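Local coordinates for Rho GTPase-activating protein 26 (Gallus gallus, PDB 1F7C), which speeds GTP hydrolysis by the Rho-family GTPases RHOA and CDC42, switching them off through the RhoGAP (BH) domain that makes up this chain, at residues Q150-H153 and L154-H158; I195-I198 and K199-N202. All coordinates share one frame; numbering follows the deposited sequence.

Contact 1 (150-153 with 154-158) and contact 2 (195-198 with 199-202) are both local, each made within one continuous stretch of the RhoGAP domain, which has helices and no strands. Contact 1 comes first along the chain, in helix 146-164, and its centre is about 7 Å from the centre of the chain. Contact 2 follows after helices 166-169 and 173-184, at the start of helix 198-210 and about 16 Å out, near the surface. Their centres are about 22 Å apart and their nearest atoms about 9 Å, so they do not touch. Helix 198-210 nevertheless joins them: it begins at contact 2, and its later residues Leu208 and Ile209 pack against Met156 of contact 1.

Contact 1 (Q150-H153 and L154-H158); sequences QMLH and LLMNH
Leu152 O accepts the backbone N-H of Met156 at 3.0 Å, with an angle of 164° at the hydrogen, and the methionine side chain closes over the same oxygen, bringing its CG to 3.3 Å from Leu152 O. With CG beside the backbone N of Met156 (chi1 -65°), this atom lies back over the preceding turn, and further bends at chi2 and chi3 turn the methyl toward Leu152. CE thus comes within 4.5 Å of Leu152 CD1, a loose apolar contact in which methionine's unbranched, flexible chain lets its methyl reach the branched end of the leucine. The same pattern repeats at each neighbouring step. Leu155 N bonds to Met151 O at 3.0 Å, while Leu155 CB flanks that oxygen at 3.6 Å. Leu154 N bonds to Gln150 O, and Leu154 CG rests 3.7 Å from this acceptor. These are the i to i+4 bonds of a regular alpha-helix, here helix 146-164 of the RhoGAP fold, and the flanking methylene and methine groups lie against the carbonyl oxygens. The buried face of the helix carries Met151, Leu152, Leu155 and Met156, whose apolar chains suit a helix packed among others: Leu152 and Met156 both touch Phe216. On the more exposed side, the flat ring of His153 suits its place by stacking with that of Phe216. Asn157 N bonds to His153 O, and Asn157 CB lies 3.4 Å from that oxygen. The buried His158, which follows, bonds through ND1 to Glu49 and through NE2 to Tyr59, the residue before the predicted arginine finger Arg60.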
loop_
_atom_site.group_PDB
_atom_site.type_symbol
_atom_site.label_atom_id
_atom_site.label_comp_id
_atom_site.label_asym_id
_atom_site.label_seq_id
_atom_site.Cartn_x
_atom_site.Cartn_y
_atom_site.Cartn_z
ATOM N N GLN A 150 -9.944 3.029 -5.017
ATOM C CA GLN A 150 -9.219 2.807 -6.254
ATOM C C GLN A 150 -7.717 2.702 -6.077
ATOM O O GLN A 150 -7.102 1.777 -6.595
ATOM C CB GLN A 150 -9.524 3.912 -7.256
ATOM C CG GLN A 150 -10.543 3.531 -8.308
ATOM C CD GLN A 150 -10.721 4.624 -9.351
ATOM O OE1 GLN A 150 -9.737 5.188 -9.852
ATOM N NE2 GLN A 150 -11.973 4.924 -9.693
ATOM N N MET A 151 -7.120 3.655 -5.367
ATOM C CA MET A 151 -5.686 3.614 -5.161
ATOM C C MET A 151 -5.315 2.400 -4.324
ATOM O O MET A 151 -4.317 1.737 -4.584
ATOM C CB MET A 151 -5.198 4.873 -4.465
ATOM C CG MET A 151 -3.703 4.962 -4.466
ATOM S SD MET A 151 -3.137 6.609 -4.111
ATOM C CE MET A 151 -3.591 7.425 -5.630
ATOM N N LEU A 152 -6.135 2.120 -3.319
ATOM C CA LEU A 152 -5.918 0.988 -2.448
ATOM C C LEU A 152 -5.972 -0.311 -3.279
ATOM O O LEU A 152 -5.261 -1.281 -3.004
ATOM C CB LEU A 152 -7.007 0.982 -1.372
ATOM C CG LEU A 152 -6.814 0.066 -0.172
ATOM C CD1 LEU A 152 -5.553 0.477 0.605
ATOM C CD2 LEU A 152 -8.050 0.151 0.708
ATOM N N HIS A 153 -6.822 -0.316 -4.299
ATOM C CA HIS A 153 -6.977 -1.477 -5.165
ATOM C C HIS A 153 -5.705 -1.738 -5.981
ATOM O O HIS A 153 -5.228 -2.871 -6.046
ATOM C CB HIS A 153 -8.167 -1.278 -6.109
ATOM C CG HIS A 153 -8.513 -2.496 -6.904
ATOM N ND1 HIS A 153 -9.479 -2.495 -7.887
ATOM C CD2 HIS A 153 -8.037 -3.764 -6.845
ATOM C CE1 HIS A 153 -9.583 -3.710 -8.397
ATOM N NE2 HIS A 153 -8.719 -4.497 -7.782
ATOM N N LEU A 154 -5.170 -0.690 -6.601
ATOM C CA LEU A 154 -3.952 -0.800 -7.393
ATOM C C LEU A 154 -2.807 -1.283 -6.529
ATOM O O LEU A 154 -2.024 -2.123 -6.949
ATOM C CB LEU A 154 -3.554 0.551 -7.989
ATOM C CG LEU A 154 -4.447 1.196 -9.041
ATOM C CD1 LEU A 154 -3.934 2.606 -9.348
ATOM C CD2 LEU A 154 -4.454 0.352 -10.291
ATOM N N LEU A 155 -2.702 -0.733 -5.325
ATOM C CA LEU A 155 -1.642 -1.106 -4.409
ATOM C C LEU A 155 -1.689 -2.551 -3.940
ATOM O O LEU A 155 -0.667 -3.222 -3.952
ATOM C CB LEU A 155 -1.645 -0.190 -3.190
ATOM C CG LEU A 155 -0.716 1.018 -3.275
ATOM C CD1 LEU A 155 -0.969 1.942 -2.078
ATOM C CD2 LEU A 155 0.732 0.541 -3.312
ATOM N N MET A 156 -2.861 -3.024 -3.518
ATOM C CA MET A 156 -2.982 -4.398 -3.036
ATOM C C MET A 156 -2.797 -5.447 -4.151
ATOM O O MET A 156 -2.237 -6.522 -3.929
ATOM C CB MET A 156 -4.333 -4.605 -2.337
ATOM C CG MET A 156 -4.529 -3.802 -1.049
ATOM S SD MET A 156 -3.205 -4.030 0.163
ATOM C CE MET A 156 -2.303 -2.530 -0.075
ATOM N N ASN A 157 -3.273 -5.131 -5.349
ATOM C CA ASN A 157 -3.134 -6.036 -6.481
ATOM C C ASN A 157 -1.638 -6.214 -6.741
ATOM O O ASN A 157 -1.156 -7.335 -6.929
ATOM C CB ASN A 157 -3.811 -5.427 -7.708
ATOM C CG ASN A 157 -3.639 -6.268 -8.953
ATOM O OD1 ASN A 157 -4.337 -7.261 -9.150
ATOM N ND2 ASN A 157 -2.698 -5.876 -9.802
ATOM N N HIS A 158 -0.915 -5.093 -6.724
ATOM C CA HIS A 158 0.526 -5.062 -6.959
ATOM C C HIS A 158 1.330 -5.771 -5.872
ATOM O O HIS A 158 2.285 -6.502 -6.171
ATOM C CB HIS A 158 1.012 -3.607 -7.093
ATOM C CG HIS A 158 2.501 -3.453 -7.006
ATOM N ND1 HIS A 158 3.353 -3.826 -8.025
ATOM C CD2 HIS A 158 3.292 -3.000 -6.003
ATOM C CE1 HIS A 158 4.602 -3.608 -7.655
ATOM N NE2 HIS A 158 4.593 -3.107 -6.433
#

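Contact 2 (I195-I198 and K199-N202); sequences IMDI and KFQN
Ile198 O takes the N-H of Gln201 at 3.0 Å where the end of a 3-10 segment (Ile195, Met196) leads through Asp197 into the first turn of helix 198-210 of the RhoGAP domain. This i to i+3 bond is bent (140° at the hydrogen) and its donor stands above the carbonyl plane; Asp197 O receives only weak bonds, from the backbone N-H of Phe200 and of Gln201. A water completes the polar links: it donates to Ile195 O and accepts from Lys199 N and, at 2.7 Å, from Lys199 NZ. Lys199 reaches it because CG sits between its backbone N and carbonyl carbon (chi1 59°) and the long, flexible chain bends twice more.

Among the packing contacts, Gln201 lays CG 3.2 Å from Ile198 O, then runs alongside the isoleucine, with OE1 3.9 Å from Ile198 CD1. Its long chain suits this buried place, touching Pro187 and Ile122 as well. An alanine here removes the amide beside Ile198 CD1, which would probably leave a gap between the isoleucine, Pro187 and Ile122.

Phe200 folds back on the preceding turn, its flat ring also touching Ile122 of helix 115-125. Asp197 OD1, which forms a salt bridge with Lys126, approaches Phe200 CD1 to 4.0 Å, the carboxylate standing nearly perpendicular to the ring (81°). Met196 O meets the ring at its edge, in the plane, 3.7 Å from Phe200 CE1.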
loop_
_atom_site.group_PDB
_atom_site.type_symbol
_atom_site.label_atom_id
_atom_site.label_comp_id
_atom_site.label_asym_id
_atom_site.label_seq_id
_atom_site.Cartn_x
_atom_site.Cartn_y
_atom_site.Cartn_z
ATOM N N ILE A 195 -1.290 1.492 21.782
ATOM C CA ILE A 195 -0.026 0.968 21.294
ATOM C C ILE A 195 -0.157 -0.535 21.051
ATOM O O ILE A 195 0.572 -1.111 20.244
ATOM C CB ILE A 195 1.122 1.224 22.310
ATOM C CG1 ILE A 195 2.461 0.757 21.727
ATOM C CG2 ILE A 195 0.851 0.485 23.607
ATOM C CD1 ILE A 195 2.876 1.479 20.449
ATOM N N MET A 196 -1.104 -1.164 21.737
ATOM C CA MET A 196 -1.309 -2.596 21.597
ATOM C C MET A 196 -2.117 -2.988 20.367
ATOM O O MET A 196 -2.284 -4.169 20.084
ATOM C CB MET A 196 -1.952 -3.143 22.871
ATOM C CG MET A 196 -1.051 -2.959 24.091
ATOM S SD MET A 196 -1.728 -3.601 25.618
ATOM C CE MET A 196 -2.659 -2.175 26.208
ATOM N N ASP A 197 -2.613 -1.996 19.634
ATOM C CA ASP A 197 -3.383 -2.253 18.420
ATOM C C ASP A 197 -2.558 -1.969 17.162
ATOM O O ASP A 197 -3.049 -2.138 16.051
ATOM C CB ASP A 197 -4.664 -1.405 18.381
ATOM C CG ASP A 197 -5.733 -1.897 19.346
ATOM O OD1 ASP A 197 -5.746 -3.102 19.687
ATOM O OD2 ASP A 197 -6.580 -1.075 19.751
ATOM N N ILE A 198 -1.314 -1.535 17.337
ATOM C CA ILE A 198 -0.446 -1.245 16.201
ATOM C C ILE A 198 -0.226 -2.507 15.389
ATOM O O ILE A 198 -0.212 -2.479 14.157
ATOM C CB ILE A 198 0.931 -0.701 16.663
ATOM C CG1 ILE A 198 0.752 0.663 17.339
ATOM C CG2 ILE A 198 1.885 -0.591 15.481
ATOM C CD1 ILE A 198 0.143 1.724 16.444
ATOM N N LYS A 199 -0.060 -3.623 16.081
ATOM C CA LYS A 199 0.155 -4.884 15.399
ATOM C C LYS A 199 -0.997 -5.225 14.457
ATOM O O LYS A 199 -0.770 -5.760 13.375
ATOM C CB LYS A 199 0.358 -6.015 16.410
ATOM C CG LYS A 199 -0.806 -6.225 17.358
ATOM C CD LYS A 199 -0.572 -7.437 18.241
ATOM C CE LYS A 199 0.703 -7.283 19.059
ATOM N NZ LYS A 199 0.603 -6.154 20.023
ATOM N N PHE A 200 -2.228 -4.920 14.861
ATOM C CA PHE A 200 -3.382 -5.217 14.014
ATOM C C PHE A 200 -3.447 -4.339 12.772
ATOM O O PHE A 200 -4.143 -4.666 11.821
ATOM C CB PHE A 200 -4.682 -5.089 14.794
ATOM C CG PHE A 200 -4.787 -6.041 15.938
ATOM C CD1 PHE A 200 -4.183 -5.751 17.155
ATOM C CD2 PHE A 200 -5.466 -7.246 15.795
ATOM C CE1 PHE A 200 -4.252 -6.650 18.221
ATOM C CE2 PHE A 200 -5.542 -8.152 16.850
ATOM C CZ PHE A 200 -4.932 -7.854 18.070
ATOM N N GLN A 201 -2.736 -3.221 12.779
ATOM C CA GLN A 201 -2.729 -2.366 11.603
ATOM C C GLN A 201 -2.065 -3.181 10.498
ATOM O O GLN A 201 -2.410 -3.064 9.322
ATOM C CB GLN A 201 -1.912 -1.102 11.848
ATOM C CG GLN A 201 -2.324 -0.314 13.077
ATOM C CD GLN A 201 -1.787 1.108 13.044
ATOM O OE1 GLN A 201 -0.655 1.351 12.611
ATOM N NE2 GLN A 201 -2.594 2.056 13.505
ATOM N N ASN A 202 -1.109 -4.015 10.895
ATOM C CA ASN A 202 -0.385 -4.860 9.964
ATOM C C ASN A 202 -1.238 -6.029 9.458
ATOM O O ASN A 202 -1.136 -6.410 8.298
ATOM C CB ASN A 202 0.898 -5.372 10.622
ATOM C CG ASN A 202 1.818 -4.243 11.054
ATOM O OD1 ASN A 202 1.543 -3.072 10.797
ATOM N ND2 ASN A 202 2.918 -4.591 11.711
HETATM O O HOH W 1 0.706 -3.706 18.993
#